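Local structure of intracellular serine protease (Bacillus licheniformis, 4ZOQ) at residues K28-Y33 with N95-D100; Y106-E111 with M120-D125; G114-I119 with T138-S143. The protein is a subtilisin-like (S8 family) serine protease, probably an endopeptidase, associated with lanthipeptides and used for sequence-specific, traceless peptide bond cleavage. All blocks are in the same frame, centred on the assembly; numbering follows the deposited sequence.

Contact 1: residues K28-Y33 with N95-D100; sequences KQTDSY and NIIAPD
Gln29 and Ile97 make the main apolar contact between 28-33 and 95-100. The CD1 methyl of Ile97 sits 4.0 Å from Gln29 CG and is equally near the amide carbon CD, so it lies along the bent middle of the glutamine. That bend is at chi2 (-80°), and the two side chains pass each other at a slant. Thr30 adds a van der Waals contact with the other backbone: its CG2 methyl packs 4.2 Å from Ile97 CA and the same 4.2 Å from the carbonyl oxygen Ile96 O. The backbones are closest at this point, with the CA atoms of Thr30 and Ile97 6.6 Å apart.

Each segment carries the end of a helix and the loop that follows it. The contact joins the end of helix 24-30 to the end of helix 86-97, the latter in the subtilase family region, and helix 275-297 packs on both, through Thr285 against Gln29 and Leu288 against Ile97. Past Thr30 the chain turns through Asp31, whose positive phi (54°) and two bonds back into the last turn make a Schellman motif.

The polar interactions run within the segments or to third parties. Thr30 OG1 accepts from Tyr33 N at 2.8 Å, an ST motif with a bent N-H...O angle of 134°, and the same oxygen is bonded to Ala26 O. The Gln29 amide, with the Ile97 CD1 methyl against it, is satisfied at both ends: OE1 accepts from Ala333 N, while NE2 is bonded to Gln281 OE1. Ile96 O is bonded to Tyr36 OH.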
ATOM      1  N   LYS B  28       0.284  -7.127 -19.723  1.00 29.43           N
ATOM      2  CA  LYS B  28       0.151  -5.737 -20.144  1.00 31.83           C
ATOM      3  C   LYS B  28       1.259  -4.866 -19.548  1.00 31.81           C
ATOM      4  O   LYS B  28       1.980  -4.187 -20.264  1.00 30.49           O
ATOM      5  CB  LYS B  28      -1.225  -5.204 -19.757  1.00 34.22           C
ATOM      6  CG  LYS B  28      -1.492  -3.832 -20.267  1.00 44.01           C
ATOM      7  CD  LYS B  28      -2.885  -3.310 -19.919  1.00 53.35           C
ATOM      8  CE  LYS B  28      -3.159  -2.010 -20.709  1.00 57.07           C
ATOM      9  NZ  LYS B  28      -3.755  -2.268 -22.057  1.00 60.52           N
ATOM     10  N   GLN B  29       1.439  -4.966 -18.238  1.00 32.08           N
ATOM     11  CA  GLN B  29       2.438  -4.194 -17.522  1.00 28.81           C
ATOM     12  C   GLN B  29       3.881  -4.405 -18.032  1.00 31.23           C
ATOM     13  O   GLN B  29       4.625  -3.435 -18.252  1.00 30.90           O
ATOM     14  CB  GLN B  29       2.361  -4.545 -16.037  1.00 26.77           C
ATOM     15  CG  GLN B  29       1.199  -3.919 -15.258  1.00 28.06           C
ATOM     16  CD  GLN B  29       1.475  -2.460 -14.861  1.00 30.95           C
ATOM     17  OE1 GLN B  29       2.412  -1.825 -15.369  1.00 32.52           O
ATOM     18  NE2 GLN B  29       0.703  -1.949 -13.904  1.00 29.42           N
ATOM     19  N   THR B  30       4.245  -5.671 -18.252  1.00 31.79           N
ATOM     20  CA  THR B  30       5.621  -6.080 -18.523  1.00 31.80           C
ATOM     21  C   THR B  30       5.915  -6.326 -20.012  1.00 31.07           C
ATOM     22  O   THR B  30       6.977  -6.862 -20.345  1.00 32.68           O
ATOM     23  CB  THR B  30       5.979  -7.384 -17.753  1.00 31.94           C
ATOM     24  OG1 THR B  30       5.113  -8.440 -18.191  1.00 31.82           O
ATOM     25  CG2 THR B  30       5.831  -7.203 -16.241  1.00 28.95           C
ATOM     26  N   ASP B  31       4.977  -5.948 -20.881  1.00 29.32           N
ATOM     27  CA  ASP B  31       5.058  -6.197 -22.316  1.00 32.29           C
ATOM     28  C   ASP B  31       5.300  -7.702 -22.578  1.00 33.37           C
ATOM     29  O   ASP B  31       6.340  -8.099 -23.132  1.00 31.02           O
ATOM     30  CB  ASP B  31       6.150  -5.347 -22.985  1.00 32.75           C
ATOM     31  CG  ASP B  31       6.070  -5.389 -24.523  1.00 36.53           C
ATOM     32  OD1 ASP B  31       5.023  -5.830 -25.065  1.00 33.83           O
ATOM     33  OD2 ASP B  31       7.043  -4.963 -25.187  1.00 38.85           O
ATOM     34  N   SER B  32       4.349  -8.528 -22.143  1.00 31.55           N
ATOM     35  CA  SER B  32       4.478  -9.988 -22.208  1.00 32.68           C
ATOM     36  C   SER B  32       5.779 -10.470 -21.572  1.00 34.12           C
ATOM     37  O   SER B  32       6.475 -11.293 -22.145  1.00 36.54           O
ATOM     38  CB  SER B  32       4.367 -10.477 -23.651  1.00 32.72           C
ATOM     39  OG  SER B  32       3.059 -10.215 -24.141  1.00 36.45           O
ATOM     40  N   TYR B  33       6.115  -9.912 -20.404  1.00 34.36           N
ATOM     41  CA  TYR B  33       7.260 -10.338 -19.582  1.00 32.17           C
ATOM     42  C   TYR B  33       8.621 -10.021 -20.209  1.00 32.24           C
ATOM     43  O   TYR B  33       9.640 -10.533 -19.772  1.00 36.74           O
ATOM     44  CB  TYR B  33       7.138 -11.830 -19.263  1.00 29.51           C
ATOM     45  CG  TYR B  33       5.751 -12.084 -18.755  1.00 35.15           C
ATOM     46  CD1 TYR B  33       5.376 -11.671 -17.477  1.00 33.58           C
ATOM     47  CD2 TYR B  33       4.787 -12.671 -19.575  1.00 34.21           C
ATOM     48  CE1 TYR B  33       4.091 -11.851 -17.023  1.00 33.72           C
ATOM     49  CE2 TYR B  33       3.491 -12.849 -19.136  1.00 33.78           C
ATOM     50  CZ  TYR B  33       3.150 -12.438 -17.859  1.00 31.35           C
ATOM     51  OH  TYR B  33       1.879 -12.611 -17.408  1.00 30.57           O
ATOM     52  N   ASN B  95       5.512  -8.419  -6.812  1.00 29.73           N
ATOM     53  CA  ASN B  95       6.422  -9.445  -7.309  1.00 28.80           C
ATOM     54  C   ASN B  95       6.317  -9.739  -8.811  1.00 30.27           C
ATOM     55  O   ASN B  95       7.334  -9.886  -9.482  1.00 28.47           O
ATOM     56  CB  ASN B  95       6.214 -10.743  -6.542  1.00 30.76           C
ATOM     57  CG  ASN B  95       7.174 -11.817  -6.971  1.00 29.55           C
ATOM     58  OD1 ASN B  95       8.376 -11.706  -6.752  1.00 31.89           O
ATOM     59  ND2 ASN B  95       6.660 -12.838  -7.632  1.00 32.23           N
ATOM     60  N   ILE B  96       5.095  -9.823  -9.340  1.00 28.03           N
ATOM     61  CA  ILE B  96       4.912 -10.227 -10.734  1.00 28.20           C
ATOM     62  C   ILE B  96       5.541  -9.200 -11.690  1.00 31.26           C
ATOM     63  O   ILE B  96       6.030  -9.572 -12.750  1.00 33.47           O
ATOM     64  CB  ILE B  96       3.417 -10.458 -11.076  1.00 27.34           C
ATOM     65  CG1 ILE B  96       3.289 -11.227 -12.379  1.00 26.98           C
ATOM     66  CG2 ILE B  96       2.610  -9.163 -11.102  1.00 26.80           C
ATOM     67  CD1 ILE B  96       3.869 -12.633 -12.347  1.00 28.62           C
ATOM     68  N   ILE B  97       5.602  -7.934 -11.268  1.00 29.29           N
ATOM     69  CA  ILE B  97       6.246  -6.873 -12.042  1.00 28.96           C
ATOM     70  C   ILE B  97       7.757  -6.765 -11.773  1.00 28.24           C
ATOM     71  O   ILE B  97       8.565  -6.600 -12.707  1.00 27.64           O
ATOM     72  CB  ILE B  97       5.571  -5.497 -11.729  1.00 30.20           C
ATOM     73  CG1 ILE B  97       4.234  -5.413 -12.469  1.00 27.16           C
ATOM     74  CG2 ILE B  97       6.463  -4.345 -12.144  1.00 26.24           C
ATOM     75  CD1 ILE B  97       3.264  -4.503 -11.872  1.00 29.72           C
ATOM     76  N   ALA B  98       8.139  -6.968 -10.517  1.00 26.15           N
ATOM     77  CA  ALA B  98       9.524  -6.846 -10.092  1.00 27.96           C
ATOM     78  C   ALA B  98       9.903  -8.041  -9.242  1.00 30.32           C
ATOM     79  O   ALA B  98       9.919  -7.951  -8.011  1.00 31.71           O
ATOM     80  CB  ALA B  98       9.725  -5.580  -9.311  1.00 27.74           C
ATOM     81  N   PRO B  99      10.176  -9.172  -9.894  1.00 28.18           N
ATOM     82  CA  PRO B  99      10.313 -10.423  -9.143  1.00 32.70           C
ATOM     83  C   PRO B  99      11.533 -10.491  -8.234  1.00 33.92           C
ATOM     84  O   PRO B  99      11.521 -11.284  -7.308  1.00 34.24           O
ATOM     85  CB  PRO B  99      10.367 -11.503 -10.249  1.00 33.82           C
ATOM     86  CG  PRO B  99      10.542 -10.780 -11.539  1.00 36.78           C
ATOM     87  CD  PRO B  99      10.041  -9.385 -11.346  1.00 30.44           C
ATOM     88  N   ASP B 100      12.526  -9.638  -8.430  1.00 35.01           N
ATOM     89  CA  ASP B 100      13.733  -9.740  -7.621  1.00 36.08           C
ATOM     90  C   ASP B 100      13.887  -8.664  -6.539  1.00 37.14           C
ATOM     91  O   ASP B 100      14.819  -8.757  -5.741  1.00 38.57           O
ATOM     92  CB  ASP B 100      14.963  -9.717  -8.538  1.00 36.39           C
ATOM     93  CG  ASP B 100      15.128 -11.005  -9.313  1.00 38.95           C
ATOM     94  OD1 ASP B 100      14.696 -12.041  -8.776  1.00 31.60           O
ATOM     95  OD2 ASP B 100      15.643 -10.973 -10.465  1.00 36.51           O
TER

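Contact 2: residues Y106-E111 with M120-D125; sequences YQVLDE and MKAMVD
Between Tyr106 and Ala122 the backbones of 106-111 and 120-125 come nearest, their CA atoms 6.2 Å apart. The first segment is the end of strand 102-110, regular at 106-107 and only weakly bonded about 109-110. In the second, the bonds from Val124 N to Met120 O (3.0 Å) and from Asp125 N to Lys121 O (2.9 Å) are consistent with a helix running through the whole segment. The small side chain of Ala122 is consistent with the close approach. Tyr106, Val108, Ala122 and Asp125 all direct their CB atoms at the opposing segment, while Gln107 turns away.

The Ala122 CB is 3.8 Å from Tyr106 CB and 3.9 Å from Val108 CG1, so one methyl touches the side chains of two residues spaced two apart in the strand. With chi1 at -69°, CG of Tyr106 lies opposite its own carbonyl carbon, which carries the ring along the helix toward the next turn. There CE2 comes to 4.0 Å from Asp125 CB, which shows that the methylene makes this contact, approaching oblique to the ring; the carboxylate plane is turned 37° from it. Asp125 OD2 is bonded to Tyr73 OH. The far end of the tyrosine is likewise held, by a hydrogen bond between Tyr106 OH and Asp129 OD2. Lys121 forms a salt bridge with Asp56 of the other subunit.

The Val108 side chain is about 6 Å from that of Asp51, a predicted charge-relay residue, so the contact probably backs the active site. Helix 116-128 packs on the mixed sheet of the subtilase alpha/beta core, where strand 102-110 runs beside strand 46-51. Ile50 of that strand touches both Val108 and Ala122, while helix 146-164 packs against Met120 and Val124.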
ATOM      1  N   TYR B 106       5.172  -5.430   6.907  1.00 35.43           N
ATOM      2  CA  TYR B 106       4.867  -4.730   8.143  1.00 35.19           C
ATOM      3  C   TYR B 106       3.407  -4.958   8.453  1.00 37.48           C
ATOM      4  O   TYR B 106       2.540  -4.228   7.943  1.00 34.39           O
ATOM      5  CB  TYR B 106       5.150  -3.234   8.038  1.00 33.54           C
ATOM      6  CG  TYR B 106       6.623  -2.884   7.942  1.00 36.47           C
ATOM      7  CD1 TYR B 106       7.348  -3.145   6.782  1.00 37.10           C
ATOM      8  CD2 TYR B 106       7.283  -2.293   9.004  1.00 38.34           C
ATOM      9  CE1 TYR B 106       8.682  -2.824   6.680  1.00 37.66           C
ATOM     10  CE2 TYR B 106       8.630  -1.957   8.916  1.00 41.42           C
ATOM     11  CZ  TYR B 106       9.322  -2.230   7.751  1.00 42.11           C
ATOM     12  OH  TYR B 106      10.653  -1.907   7.653  1.00 35.87           O
ATOM     13  N   GLN B 107       3.143  -5.960   9.292  1.00 35.14           N
ATOM     14  CA  GLN B 107       1.784  -6.422   9.579  1.00 37.34           C
ATOM     15  C   GLN B 107       1.041  -5.510  10.546  1.00 35.73           C
ATOM     16  O   GLN B 107       1.322  -5.482  11.744  1.00 39.21           O
ATOM     17  CB  GLN B 107       1.805  -7.858  10.125  1.00 34.76           C
ATOM     18  CG  GLN B 107       0.410  -8.384  10.435  1.00 36.86           C
ATOM     19  CD  GLN B 107       0.385  -9.892  10.629  1.00 38.35           C
ATOM     20  OE1 GLN B 107       1.425 -10.540  10.637  1.00 43.31           O
ATOM     21  NE2 GLN B 107      -0.805 -10.457  10.720  1.00 38.78           N
ATOM     22  N   VAL B 108       0.096  -4.750  10.015  1.00 35.17           N
ATOM     23  CA  VAL B 108      -0.694  -3.835  10.831  1.00 33.54           C
ATOM     24  C   VAL B 108      -2.180  -4.134  10.739  1.00 35.34           C
ATOM     25  O   VAL B 108      -2.995  -3.446  11.338  1.00 41.27           O
ATOM     26  CB  VAL B 108      -0.437  -2.387  10.423  1.00 31.63           C
ATOM     27  CG1 VAL B 108       1.040  -2.067  10.522  1.00 32.77           C
ATOM     28  CG2 VAL B 108      -0.926  -2.148   8.997  1.00 33.73           C
ATOM     29  N   LEU B 109      -2.519  -5.169   9.985  1.00 37.80           N
ATOM     30  CA  LEU B 109      -3.906  -5.591   9.810  1.00 42.46           C
ATOM     31  C   LEU B 109      -4.062  -7.064  10.139  1.00 44.17           C
ATOM     32  O   LEU B 109      -3.118  -7.864  10.002  1.00 41.07           O
ATOM     33  CB  LEU B 109      -4.397  -5.360   8.371  1.00 45.96           C
ATOM     34  CG  LEU B 109      -4.272  -3.988   7.710  1.00 45.25           C
ATOM     35  CD1 LEU B 109      -4.657  -4.102   6.241  1.00 42.37           C
ATOM     36  CD2 LEU B 109      -5.146  -2.978   8.424  1.00 43.82           C
ATOM     37  N   ASP B 110      -5.232  -7.397  10.657  1.00 44.85           N
ATOM     38  CA  ASP B 110      -5.700  -8.773  10.709  1.00 56.34           C
ATOM     39  C   ASP B 110      -7.204  -8.743  10.505  1.00 57.62           C
ATOM     40  O   ASP B 110      -7.727  -7.753   9.997  1.00 60.11           O
ATOM     41  CB  ASP B 110      -5.277  -9.487  11.998  1.00 57.48           C
ATOM     42  CG  ASP B 110      -5.743  -8.781  13.259  1.00 60.69           C
ATOM     43  OD1 ASP B 110      -6.572  -7.838  13.202  1.00 60.77           O
ATOM     44  OD2 ASP B 110      -5.253  -9.195  14.330  1.00 60.25           O
ATOM     45  N   GLU B 111      -7.880  -9.828  10.876  1.00 60.46           N
ATOM     46  CA  GLU B 111      -9.332  -9.914  10.767  1.00 65.79           C
ATOM     47  C   GLU B 111     -10.121  -8.665  11.218  1.00 71.51           C
ATOM     48  O   GLU B 111     -10.939  -8.141  10.460  1.00 78.27           O
ATOM     49  CB  GLU B 111      -9.826 -11.111  11.584  1.00 65.05           C
ATOM     50  CG  GLU B 111     -11.244 -10.905  12.106  1.00 78.15           C
ATOM     51  CD  GLU B 111     -11.587 -11.784  13.289  1.00 85.54           C
ATOM     52  OE1 GLU B 111     -10.699 -12.532  13.766  1.00 88.33           O
ATOM     53  OE2 GLU B 111     -12.730 -11.663  13.788  1.00 82.02           O
ATOM     54  N   MET B 120       1.159   4.385  10.725  1.00 39.05           N
ATOM     55  CA  MET B 120       2.145   5.456  10.865  1.00 41.06           C
ATOM     56  C   MET B 120       3.460   4.917  11.427  1.00 37.25           C
ATOM     57  O   MET B 120       4.540   5.244  10.924  1.00 35.14           O
ATOM     58  CB  MET B 120       1.622   6.564  11.784  1.00 37.29           C
ATOM     59  CG  MET B 120       0.336   7.175  11.331  1.00 39.39           C
ATOM     60  SD  MET B 120      -0.110   8.665  12.265  1.00 41.69           S
ATOM     61  CE  MET B 120      -1.896   8.463  12.296  1.00 33.88           C
ATOM     62  N   LYS B 121       3.363   4.062  12.441  1.00 36.58           N
ATOM     63  CA  LYS B 121       4.561   3.522  13.057  1.00 37.86           C
ATOM     64  C   LYS B 121       5.323   2.680  12.043  1.00 38.08           C
ATOM     65  O   LYS B 121       6.548   2.770  11.950  1.00 35.38           O
ATOM     66  CB  LYS B 121       4.221   2.702  14.284  1.00 41.06           C
ATOM     67  CG  LYS B 121       5.437   2.284  15.083  1.00 36.32           C
ATOM     68  CD  LYS B 121       4.996   1.392  16.225  1.00 44.24           C
ATOM     69  CE  LYS B 121       4.718   2.197  17.478  1.00 44.89           C
ATOM     70  NZ  LYS B 121       4.148   1.370  18.556  1.00 50.16           N
ATOM     71  N   ALA B 122       4.586   1.879  11.279  1.00 35.86           N
ATOM     72  CA  ALA B 122       5.198   1.070  10.236  1.00 38.91           C
ATOM     73  C   ALA B 122       5.820   1.957   9.155  1.00 36.20           C
ATOM     74  O   ALA B 122       6.921   1.677   8.661  1.00 36.71           O
ATOM     75  CB  ALA B 122       4.179   0.119   9.619  1.00 33.65           C
ATOM     76  N   MET B 123       5.163   3.058   8.830  1.00 34.62           N
ATOM     77  CA  MET B 123       5.719   3.944   7.822  1.00 35.51           C
ATOM     78  C   MET B 123       7.077   4.430   8.284  1.00 37.50           C
ATOM     79  O   MET B 123       8.070   4.355   7.550  1.00 39.79           O
ATOM     80  CB  MET B 123       4.796   5.144   7.557  1.00 34.82           C
ATOM     81  CG  MET B 123       3.523   4.797   6.778  1.00 35.64           C
ATOM     82  SD  MET B 123       2.371   6.194   6.627  1.00 38.81           S
ATOM     83  CE  MET B 123       3.247   7.321   5.523  1.00 30.98           C
ATOM     84  N   VAL B 124       7.126   4.894   9.524  1.00 36.81           N
ATOM     85  CA  VAL B 124       8.338   5.486  10.029  1.00 37.30           C
ATOM     86  C   VAL B 124       9.438   4.444  10.134  1.00 37.18           C
ATOM     87  O   VAL B 124      10.575   4.673   9.704  1.00 39.53           O
ATOM     88  CB  VAL B 124       8.089   6.152  11.378  1.00 38.99           C
ATOM     89  CG1 VAL B 124       9.407   6.613  11.968  1.00 37.80           C
ATOM     90  CG2 VAL B 124       7.166   7.328  11.172  1.00 32.37           C
ATOM     91  N   ASP B 125       9.097   3.281  10.664  1.00 38.14           N
ATOM     92  CA  ASP B 125      10.076   2.206  10.764  1.00 37.11           C
ATOM     93  C   ASP B 125      10.606   1.838   9.396  1.00 37.34           C
ATOM     94  O   ASP B 125      11.817   1.709   9.214  1.00 40.25           O
ATOM     95  CB  ASP B 125       9.478   0.971  11.450  1.00 38.84           C
ATOM     96  CG  ASP B 125       9.280   1.169  12.952  1.00 37.91           C
ATOM     97  OD1 ASP B 125       9.877   2.112  13.516  1.00 39.89           O
ATOM     98  OD2 ASP B 125       8.531   0.388  13.567  1.00 38.28           O
TER

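Contact 3: residues G114-I119 with T138-S143; sequences GDSYNI and TGSYTS
Ile119 reaches its CD1 methyl toward the CG2 methyl of Thr138, 4.2 Å away, in a light apolar contact between the first turn of helix 116-128 and the residues just before strand 140-143. The extended second torsion of Ile119 (chi2 174°) stretches CD1 out toward Thr138.

A water links the two serines, loosely on the Ser140 side. Ser116 OG and Ser140 OG stand 3.8 Å apart, and the water lies 3.1 Å from Ser116 OG and, more weakly, 3.3 Å from Ser140 OG. Ser140 OG also lies 3.1 Å from Thr142 OG1, within its own strand.

Asp115 caps the helix start: its OD1 accepts from Tyr117 N at 3.1 Å. The bond is nearly straight at the hydrogen (166°), although the N-H meets the oxygen from above the carboxylate plane, 84° out of it.

The side chain of Thr138 is about 5 Å from that of His86 and about 6 Å from that of Asp51, both predicted charge-relay residues, so the contact borders the probable active site. Leu151 and Tyr155 of helix 146-164 pack against Ser116, and Tyr155 also touches Ile119. Strand 140-143 pairs with strand 189-192 in a small antiparallel sheet, while Val108 of strand 102-110 lies against Ile119 and Leu109 against Thr138.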
ATOM      1  N   GLY B 114      -7.380  -2.782  11.343  1.00 50.86           N
ATOM      2  CA  GLY B 114      -6.146  -2.195  11.798  1.00 46.22           C
ATOM      3  C   GLY B 114      -6.325  -0.774  12.306  1.00 45.84           C
ATOM      4  O   GLY B 114      -7.371  -0.142  12.152  1.00 46.92           O
ATOM      5  N   ASP B 115      -5.261  -0.279  12.911  1.00 44.96           N
ATOM      6  CA  ASP B 115      -5.248   0.992  13.590  1.00 47.39           C
ATOM      7  C   ASP B 115      -4.390   1.924  12.745  1.00 45.26           C
ATOM      8  O   ASP B 115      -3.334   1.524  12.221  1.00 43.89           O
ATOM      9  CB  ASP B 115      -4.694   0.793  15.017  1.00 47.26           C
ATOM     10  CG  ASP B 115      -4.532   2.099  15.809  1.00 56.94           C
ATOM     11  OD1 ASP B 115      -5.112   3.156  15.444  1.00 56.67           O
ATOM     12  OD2 ASP B 115      -3.822   2.051  16.841  1.00 61.35           O
ATOM     13  N   SER B 116      -4.842   3.163  12.601  1.00 40.42           N
ATOM     14  CA  SER B 116      -4.122   4.131  11.798  1.00 38.09           C
ATOM     15  C   SER B 116      -2.749   4.353  12.407  1.00 43.29           C
ATOM     16  O   SER B 116      -1.765   4.587  11.698  1.00 39.13           O
ATOM     17  CB  SER B 116      -4.884   5.440  11.739  1.00 41.38           C
ATOM     18  OG  SER B 116      -6.027   5.331  10.913  1.00 46.40           O
ATOM     19  N   TYR B 117      -2.711   4.254  13.738  1.00 43.09           N
ATOM     20  CA  TYR B 117      -1.509   4.456  14.536  1.00 44.42           C
ATOM     21  C   TYR B 117      -0.426   3.470  14.115  1.00 40.11           C
ATOM     22  O   TYR B 117       0.732   3.845  13.924  1.00 36.37           O
ATOM     23  CB  TYR B 117      -1.820   4.291  16.029  1.00 43.62           C
ATOM     24  CG  TYR B 117      -0.610   4.369  16.932  1.00 46.29           C
ATOM     25  CD1 TYR B 117      -0.098   5.597  17.320  1.00 44.71           C
ATOM     26  CD2 TYR B 117       0.053   3.214  17.356  1.00 43.75           C
ATOM     27  CE1 TYR B 117       1.011   5.683  18.134  1.00 44.78           C
ATOM     28  CE2 TYR B 117       1.177   3.291  18.179  1.00 45.44           C
ATOM     29  CZ  TYR B 117       1.649   4.535  18.558  1.00 45.66           C
ATOM     30  OH  TYR B 117       2.763   4.658  19.362  1.00 45.29           O
ATOM     31  N   ASN B 118      -0.777   2.196  14.011  1.00 40.62           N
ATOM     32  CA  ASN B 118       0.229   1.231  13.571  1.00 41.93           C
ATOM     33  C   ASN B 118       0.698   1.442  12.133  1.00 41.06           C
ATOM     34  O   ASN B 118       1.825   1.061  11.796  1.00 41.17           O
ATOM     35  CB  ASN B 118      -0.251  -0.198  13.787  1.00 41.66           C
ATOM     36  CG  ASN B 118      -0.088  -0.632  15.220  1.00 44.47           C
ATOM     37  OD1 ASN B 118       0.746  -0.080  15.947  1.00 42.59           O
ATOM     38  ND2 ASN B 118      -0.879  -1.610  15.647  1.00 47.33           N
ATOM     39  N   ILE B 119      -0.145   2.041  11.290  1.00 34.26           N
ATOM     40  CA  ILE B 119       0.264   2.292   9.923  1.00 38.57           C
ATOM     41  C   ILE B 119       1.371   3.341   9.929  1.00 39.37           C
ATOM     42  O   ILE B 119       2.397   3.201   9.237  1.00 35.10           O
ATOM     43  CB  ILE B 119      -0.910   2.745   9.027  1.00 34.01           C
ATOM     44  CG1 ILE B 119      -1.977   1.658   8.984  1.00 35.04           C
ATOM     45  CG2 ILE B 119      -0.402   3.077   7.614  1.00 35.09           C
ATOM     46  CD1 ILE B 119      -3.220   2.056   8.271  1.00 32.24           C
ATOM     47  N   THR B 138      -4.538  -0.206   1.983  1.00 32.34           N
ATOM     48  CA  THR B 138      -5.625  -0.144   2.946  1.00 31.77           C
ATOM     49  C   THR B 138      -5.806   1.321   3.305  1.00 34.48           C
ATOM     50  O   THR B 138      -4.967   2.165   2.971  1.00 35.58           O
ATOM     51  CB  THR B 138      -5.340  -0.999   4.198  1.00 39.59           C
ATOM     52  OG1 THR B 138      -6.514  -1.075   5.019  1.00 40.58           O
ATOM     53  CG2 THR B 138      -4.147  -0.443   4.995  1.00 37.18           C
ATOM     54  N   GLY B 139      -6.915   1.646   3.945  1.00 37.16           N
ATOM     55  CA  GLY B 139      -7.184   3.024   4.300  1.00 33.30           C
ATOM     56  C   GLY B 139      -8.364   3.095   5.239  1.00 35.20           C
ATOM     57  O   GLY B 139      -9.018   2.085   5.494  1.00 36.45           O
ATOM     58  N   SER B 140      -8.637   4.282   5.762  1.00 32.21           N
ATOM     59  CA  SER B 140      -9.798   4.470   6.596  1.00 35.83           C
ATOM     60  C   SER B 140     -10.528   5.695   6.082  1.00 37.55           C
ATOM     61  O   SER B 140      -9.895   6.601   5.521  1.00 32.91           O
ATOM     62  CB  SER B 140      -9.404   4.643   8.061  1.00 32.86           C
ATOM     63  OG  SER B 140      -8.745   5.888   8.256  1.00 41.07           O
ATOM     64  N   TYR B 141     -11.850   5.715   6.254  1.00 37.06           N
ATOM     65  CA  TYR B 141     -12.641   6.916   5.947  1.00 37.04           C
ATOM     66  C   TYR B 141     -12.875   7.682   7.235  1.00 39.76           C
ATOM     67  O   TYR B 141     -13.627   7.249   8.111  1.00 41.04           O
ATOM     68  CB  TYR B 141     -13.945   6.557   5.269  1.00 34.07           C
ATOM     69  CG  TYR B 141     -13.734   5.875   3.940  1.00 37.17           C
ATOM     70  CD1 TYR B 141     -13.452   4.515   3.886  1.00 33.15           C
ATOM     71  CD2 TYR B 141     -13.804   6.587   2.737  1.00 35.99           C
ATOM     72  CE1 TYR B 141     -13.253   3.869   2.686  1.00 36.42           C
ATOM     73  CE2 TYR B 141     -13.610   5.947   1.516  1.00 32.65           C
ATOM     74  CZ  TYR B 141     -13.338   4.579   1.496  1.00 39.11           C
ATOM     75  OH  TYR B 141     -13.138   3.899   0.302  1.00 34.53           O
ATOM     76  N   THR B 142     -12.198   8.818   7.340  1.00 38.22           N
ATOM     77  CA  THR B 142     -12.097   9.546   8.589  1.00 38.87           C
ATOM     78  C   THR B 142     -12.872  10.851   8.572  1.00 39.31           C
ATOM     79  O   THR B 142     -12.640  11.703   7.702  1.00 36.24           O
ATOM     80  CB  THR B 142     -10.598   9.871   8.896  1.00 36.66           C
ATOM     81  OG1 THR B 142      -9.847   8.661   9.039  1.00 38.98           O
ATOM     82  CG2 THR B 142     -10.448  10.739  10.139  1.00 33.96           C
ATOM     83  N   SER B 143     -13.748  11.030   9.561  1.00 36.81           N
ATOM     84  CA  SER B 143     -14.451  12.297   9.722  1.00 36.88           C
ATOM     85  C   SER B 143     -13.484  13.339  10.232  1.00 42.81           C
ATOM     86  O   SER B 143     -12.750  13.102  11.194  1.00 43.80           O
ATOM     87  CB  SER B 143     -15.642  12.161  10.670  1.00 36.45           C
ATOM     88  OG  SER B 143     -16.529  11.134  10.237  1.00 39.54           O
TER
HETATM   89  O   HOH W   1      -9.027   5.795  11.574  1.00 44.76           O

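Contact 1 closes before both of the others open along the chain, whereas contacts 2 and 3 have alternating segments and share helix 116-128. Helix 86-97 of contact 1 leads on to strand 102-110 of contact 2. Contacts 2 and 3 are 10 Å apart between centres and touch directly, for example Val108 CG1 to Asn118 O at 3.5 Å; together they join the helix to the edge region of the mixed sheet and to strand 140-143, near the predicted charge-relay residues. Contact 1 lies on the opposite side of the chain's centre, its own centre 26 Å from that of contact 2 and 30 Å from that of contact 3, and packs helix ends away from the annotated sites.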